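Local coordinates for protein cellulosomal scaffoldin (Acetivibrio cellulolyticus, PDB 4WI0) that binds a type II cohesin through its C-terminal X-dockerin modules, the full-length scaffoldin being probably also an endoglucanase acting on cellulose, at residues F116-S119 and K124-V127; F26-V31 and G43-K48. The protein carries 1 engineered substitution. All blocks are in the same frame, centred on the assembly; numbering follows the deposited sequence.

Contact 1 of 2, residues F116-S119 and K124-V127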
loop_
_atom_site.group_PDB
_atom_site.type_symbol
_atom_site.label_atom_id
_atom_site.label_comp_id
_atom_site.label_asym_id
_atom_site.label_seq_id
_atom_site.Cartn_x
_atom_site.Cartn_y
_atom_site.Cartn_z
ATOM N N PHE B 116 7.097 4.718 -6.838
ATOM C CA PHE B 116 5.983 5.086 -5.975
ATOM C C PHE B 116 5.166 6.243 -6.550
ATOM O O PHE B 116 5.716 7.197 -7.091
ATOM C CB PHE B 116 6.460 5.470 -4.580
ATOM C CG PHE B 116 5.353 5.555 -3.564
ATOM C CD1 PHE B 116 4.742 4.399 -3.088
ATOM C CD2 PHE B 116 4.915 6.785 -3.080
ATOM C CE1 PHE B 116 3.718 4.468 -2.152
ATOM C CE2 PHE B 116 3.889 6.855 -2.146
ATOM C CZ PHE B 116 3.291 5.695 -1.683
ATOM N N ASN B 117 3.852 6.140 -6.392
ATOM C CA ASN B 117 2.903 7.134 -6.900
ATOM C C ASN B 117 2.922 7.260 -8.421
ATOM O O ASN B 117 3.044 8.355 -8.960
ATOM C CB ASN B 117 3.117 8.507 -6.242
ATOM C CG ASN B 117 1.929 9.443 -6.445
ATOM O OD1 ASN B 117 2.084 10.631 -6.769
ATOM N ND2 ASN B 117 0.737 8.915 -6.252
ATOM N N THR B 118 2.794 6.131 -9.109
ATOM C CA THR B 118 2.684 6.131 -10.565
ATOM C C THR B 118 1.480 5.316 -10.979
ATOM O O THR B 118 0.998 4.487 -10.216
ATOM C CB THR B 118 3.938 5.541 -11.247
ATOM O OG1 THR B 118 4.174 4.221 -10.749
ATOM C CG2 THR B 118 5.166 6.412 -10.983
ATOM N N SER B 119 0.982 5.576 -12.182
ATOM C CA SER B 119 -0.047 4.739 -12.780
ATOM C C SER B 119 0.480 4.144 -14.086
ATOM O O SER B 119 1.528 4.549 -14.588
ATOM C CB SER B 119 -1.336 5.542 -13.009
ATOM O OG SER B 119 -1.117 6.576 -13.935
ATOM N N LYS B 124 7.717 5.372 -15.866
ATOM C CA LYS B 124 8.357 4.841 -14.659
ATOM C C LYS B 124 7.617 3.654 -14.027
ATOM O O LYS B 124 8.207 2.883 -13.273
ATOM C CB LYS B 124 8.515 5.961 -13.631
ATOM C CG LYS B 124 9.192 5.536 -12.347
ATOM C CD LYS B 124 9.523 6.733 -11.480
ATOM C CE LYS B 124 10.809 7.402 -11.916
ATOM N NZ LYS B 124 11.138 8.507 -10.979
ATOM N N TYR B 125 6.329 3.517 -14.315
ATOM C CA TYR B 125 5.536 2.405 -13.790
ATOM C C TYR B 125 6.017 1.046 -14.322
ATOM O O TYR B 125 6.270 0.890 -15.511
ATOM C CB TYR B 125 4.072 2.627 -14.151
ATOM C CG TYR B 125 3.127 1.481 -13.867
ATOM C CD1 TYR B 125 3.012 0.410 -14.755
ATOM C CD2 TYR B 125 2.306 1.493 -12.741
ATOM C CE1 TYR B 125 2.129 -0.626 -14.515
ATOM C CE2 TYR B 125 1.420 0.459 -12.494
ATOM C CZ TYR B 125 1.336 -0.595 -13.388
ATOM O OH TYR B 125 0.463 -1.622 -13.159
ATOM N N GLN B 126 6.132 0.068 -13.429
ATOM C CA GLN B 126 6.445 -1.307 -13.812
ATOM C C GLN B 126 5.371 -2.224 -13.247
ATOM O O GLN B 126 5.157 -2.260 -12.033
ATOM C CB GLN B 126 7.809 -1.720 -13.267
ATOM C CG GLN B 126 8.963 -0.807 -13.659
ATOM C CD GLN B 126 10.212 -1.067 -12.825
ATOM O OE1 GLN B 126 10.465 -2.198 -12.402
ATOM N NE2 GLN B 126 10.993 -0.019 -12.576
ATOM N N VAL B 127 4.706 -2.973 -14.119
ATOM C CA VAL B 127 3.562 -3.797 -13.719
ATOM C C VAL B 127 3.891 -4.755 -12.560
ATOM O O VAL B 127 3.046 -5.009 -11.709
ATOM C CB VAL B 127 2.958 -4.560 -14.928
ATOM C CG1 VAL B 127 3.893 -5.655 -15.424
ATOM C CG2 VAL B 127 1.593 -5.130 -14.574
#
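Ser119 and Tyr125 meet where the carbonyl of Ser119 leans against the root of the tyrosine side chain. Ser119 O lies 3.2 Å from Tyr125 CB. The carbonyl carbon follows, Ser119 C coming within 3.5 Å of Tyr125 CD2 and approaching the ring obliquely. Thr118 adds its hydroxyl on the same residue: Thr118 OG1 is 3.8 Å from Tyr125 CB and sits at the ring edge, near the ring plane. No hydrogen bond joins the two segments, so the contact is van der Waals in kind. At its margin, Thr118 CG2 touches Lys124 CB at 4.3 Å.

What fixes these groups lies just beyond them. Standing between the backbone N and carbonyl carbon (chi1 56°), Thr118 OG1 is spent on the carbonyl of Ala115, while the Ser119 amide is received by Asp122 in the short connection between the segments. Tyr125 extends its ring with CG anti to the backbone N and beside the carbonyl carbon (chi1 171°), and its hydroxyl hydrogen-bonds to OD2 of the calcium ligand Asp130, which makes Tyr125 a second-shell residue of the EF-hand-like dockerin loop. Thr118 and Asn117 both face Ile137 as a G1 beta bulge, in the short antiparallel pairing of strands 118-119 and 136-137; Thr118 and Tyr125 pack on Ile137, and the helices 106-113 and 139-146 flank this pair in sequence.

Contact 2 of 2, residues F26-V31 and G43-K48; sequences FTVEIV and GYFEIK
Val28 enters the contact with both of its methyl groups laid over one face of the Phe45 ring. Its CG2 forms a CH-pi contact, 4.0 Å from the centroid of the Phe45 ring and 15° off the ring normal; both methyls are offset from the ring centre, Val28 CG1 the more, resting 3.9 Å from Phe45 CE2. The valine and phenylalanine side chains cross at about a right angle. With CG between its own backbone N and carbonyl carbon (chi1 67°), Phe45 presents that face to the valine. Val28 also touches Ile47: the backbone Val28 O is 3.6 Å from Ile47 CD1, and Val28 CG1 is somewhat farther, at 4.3 Å from the same methyl.

Two residues on, Ile30 and Ile47 slide past each other in opposite directions, Ile30 CG1 approaching Ile47 CD1 to 4.0 Å and Ile30 CD1 lying 4.1 Å from Ile47 CG2. All four side chains are buried and meet without any hydrogen bond across the segments. On the reverse side of the second strand, Tyr44 OH donates to Glu46 OE1 over 2.7 Å, through the oxygen's anti lone pair.

The axes of strands 27-31 and 44-48 approach to 8.6 Å, their N-to-C directions 29° apart, as in two sheets packed face to face in a beta-sandwich. Strand 27-31 lies inside the antiparallel sheet, between 34-38 and 53-60, and strand 44-50 borders 2-10 at the edge of the mixed sheet; Ile8 and Leu80 pack on Phe45, and Val57 on Val28.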
loop_
_atom_site.group_PDB
_atom_site.type_symbol
_atom_site.label_atom_id
_atom_site.label_comp_id
_atom_site.label_asym_id
_atom_site.label_seq_id
_atom_site.Cartn_x
_atom_site.Cartn_y
_atom_site.Cartn_z
ATOM N N PHE B 26 -0.128 -18.977 -10.621
ATOM C CA PHE B 26 0.600 -19.689 -9.567
ATOM C C PHE B 26 0.933 -21.099 -10.063
ATOM O O PHE B 26 0.054 -21.813 -10.556
ATOM C CB PHE B 26 -0.224 -19.777 -8.281
ATOM C CG PHE B 26 -0.438 -18.453 -7.593
ATOM C CD1 PHE B 26 0.508 -17.948 -6.713
ATOM C CD2 PHE B 26 -1.599 -17.724 -7.813
ATOM C CE1 PHE B 26 0.311 -16.730 -6.080
ATOM C CE2 PHE B 26 -1.804 -16.502 -7.185
ATOM C CZ PHE B 26 -0.850 -16.006 -6.317
ATOM N N THR B 27 2.205 -21.488 -9.947
ATOM C CA THR B 27 2.653 -22.815 -10.356
ATOM C C THR B 27 2.703 -23.730 -9.139
ATOM O O THR B 27 3.358 -23.419 -8.144
ATOM C CB THR B 27 4.043 -22.758 -11.012
ATOM O OG1 THR B 27 4.012 -21.840 -12.108
ATOM C CG2 THR B 27 4.467 -24.120 -11.511
ATOM N N VAL B 28 2.003 -24.857 -9.231
ATOM C CA VAL B 28 1.904 -25.811 -8.144
ATOM C C VAL B 28 2.597 -27.087 -8.589
ATOM O O VAL B 28 2.203 -27.693 -9.578
ATOM C CB VAL B 28 0.432 -26.119 -7.799
ATOM C CG1 VAL B 28 0.341 -27.078 -6.623
ATOM C CG2 VAL B 28 -0.314 -24.834 -7.490
ATOM N N GLU B 29 3.642 -27.469 -7.856
ATOM C CA GLU B 29 4.478 -28.615 -8.189
ATOM C C GLU B 29 4.317 -29.666 -7.106
ATOM O O GLU B 29 4.293 -29.329 -5.925
ATOM C CB GLU B 29 5.962 -28.203 -8.259
ATOM C CG GLU B 29 6.919 -29.381 -8.068
ATOM C CD GLU B 29 8.390 -29.053 -8.249
ATOM O OE1 GLU B 29 8.819 -27.898 -8.001
ATOM O OE2 GLU B 29 9.124 -29.994 -8.613
ATOM N N ILE B 30 4.234 -30.932 -7.508
ATOM C CA ILE B 30 4.303 -32.045 -6.578
ATOM C C ILE B 30 5.759 -32.525 -6.539
ATOM O O ILE B 30 6.195 -33.293 -7.397
ATOM C CB ILE B 30 3.348 -33.184 -6.974
ATOM C CG1 ILE B 30 1.906 -32.660 -6.993
ATOM C CG2 ILE B 30 3.482 -34.364 -6.008
ATOM C CD1 ILE B 30 0.904 -33.644 -7.524
ATOM N N VAL B 31 6.499 -32.040 -5.543
ATOM C CA VAL B 31 7.936 -32.290 -5.434
ATOM C C VAL B 31 8.158 -33.797 -5.406
ATOM O O VAL B 31 7.427 -34.515 -4.722
ATOM C CB VAL B 31 8.536 -31.658 -4.163
ATOM C CG1 VAL B 31 10.018 -32.002 -4.030
ATOM C CG2 VAL B 31 8.353 -30.145 -4.172
ATOM N N GLY B 43 -8.167 -19.128 -9.780
ATOM C CA GLY B 43 -7.180 -19.655 -8.840
ATOM C C GLY B 43 -7.143 -21.169 -8.768
ATOM O O GLY B 43 -6.497 -21.735 -7.885
ATOM N N TYR B 44 -7.822 -21.831 -9.703
ATOM C CA TYR B 44 -7.968 -23.285 -9.667
ATOM C C TYR B 44 -6.847 -24.010 -10.409
ATOM O O TYR B 44 -6.486 -23.631 -11.514
ATOM C CB TYR B 44 -9.315 -23.679 -10.273
ATOM C CG TYR B 44 -9.551 -25.163 -10.298
ATOM C CD1 TYR B 44 -9.822 -25.862 -9.124
ATOM C CD2 TYR B 44 -9.506 -25.868 -11.490
ATOM C CE1 TYR B 44 -10.034 -27.230 -9.140
ATOM C CE2 TYR B 44 -9.723 -27.235 -11.519
ATOM C CZ TYR B 44 -9.986 -27.911 -10.343
ATOM O OH TYR B 44 -10.191 -29.264 -10.382
ATOM N N PHE B 45 -6.315 -25.073 -9.806
ATOM C CA PHE B 45 -5.331 -25.931 -10.472
ATOM C C PHE B 45 -5.748 -27.396 -10.421
ATOM O O PHE B 45 -6.469 -27.817 -9.504
ATOM C CB PHE B 45 -3.948 -25.798 -9.829
ATOM C CG PHE B 45 -3.877 -26.325 -8.425
ATOM C CD1 PHE B 45 -4.214 -25.516 -7.351
ATOM C CD2 PHE B 45 -3.465 -27.628 -8.178
ATOM C CE1 PHE B 45 -4.153 -25.998 -6.054
ATOM C CE2 PHE B 45 -3.396 -28.113 -6.881
ATOM C CZ PHE B 45 -3.746 -27.299 -5.820
ATOM N N GLU B 46 -5.242 -28.168 -11.381
ATOM C CA GLU B 46 -5.541 -29.588 -11.483
ATOM C C GLU B 46 -4.328 -30.346 -12.019
ATOM O O GLU B 46 -3.845 -30.047 -13.100
ATOM C CB GLU B 46 -6.725 -29.783 -12.423
ATOM C CG GLU B 46 -7.571 -30.994 -12.134
ATOM C CD GLU B 46 -8.733 -31.075 -13.089
ATOM O OE1 GLU B 46 -9.819 -30.583 -12.736
ATOM O OE2 GLU B 46 -8.537 -31.591 -14.203
ATOM N N ILE B 47 -3.839 -31.316 -11.258
ATOM C CA ILE B 47 -2.729 -32.156 -11.703
ATOM C C ILE B 47 -3.192 -33.612 -11.766
ATOM O O ILE B 47 -3.590 -34.187 -10.752
ATOM C CB ILE B 47 -1.509 -32.039 -10.767
ATOM C CG1 ILE B 47 -1.120 -30.570 -10.566
ATOM C CG2 ILE B 47 -0.338 -32.831 -11.342
ATOM C CD1 ILE B 47 -0.219 -30.310 -9.372
ATOM N N LYS B 48 -3.116 -34.202 -12.954
ATOM C CA LYS B 48 -3.634 -35.540 -13.198
ATOM C C LYS B 48 -2.529 -36.583 -13.140
ATOM O O LYS B 48 -1.351 -36.241 -13.145
ATOM C CB LYS B 48 -4.295 -35.592 -14.574
ATOM C CG LYS B 48 -5.456 -34.621 -14.740
ATOM C CD LYS B 48 -5.959 -34.599 -16.173
ATOM C CE LYS B 48 -7.160 -33.679 -16.318
ATOM N NZ LYS B 48 -7.631 -33.591 -17.729
#

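Contact 2 comes first along the chain and closes before contact 1 opens; the two lie on opposite sides of the chain's centre, with centres 31 Å apart and nearest atoms about 13 Å apart. They share no strand or sheet. Residues 26-31 and 43-48 join the two sheets of the carboxypeptidase regulatory-like module, far from the annotated sites, whereas 116-119 and 124-127 belong to the dockerin, beside a bound calcium. Segment 116-119 also lies within reach of the other protein chain, while no other chain touches contact 2. Contact 2 thus joins the sandwich of what is probably the X module, while contact 1 belongs to the calcium-binding dockerin that faces the partner chain.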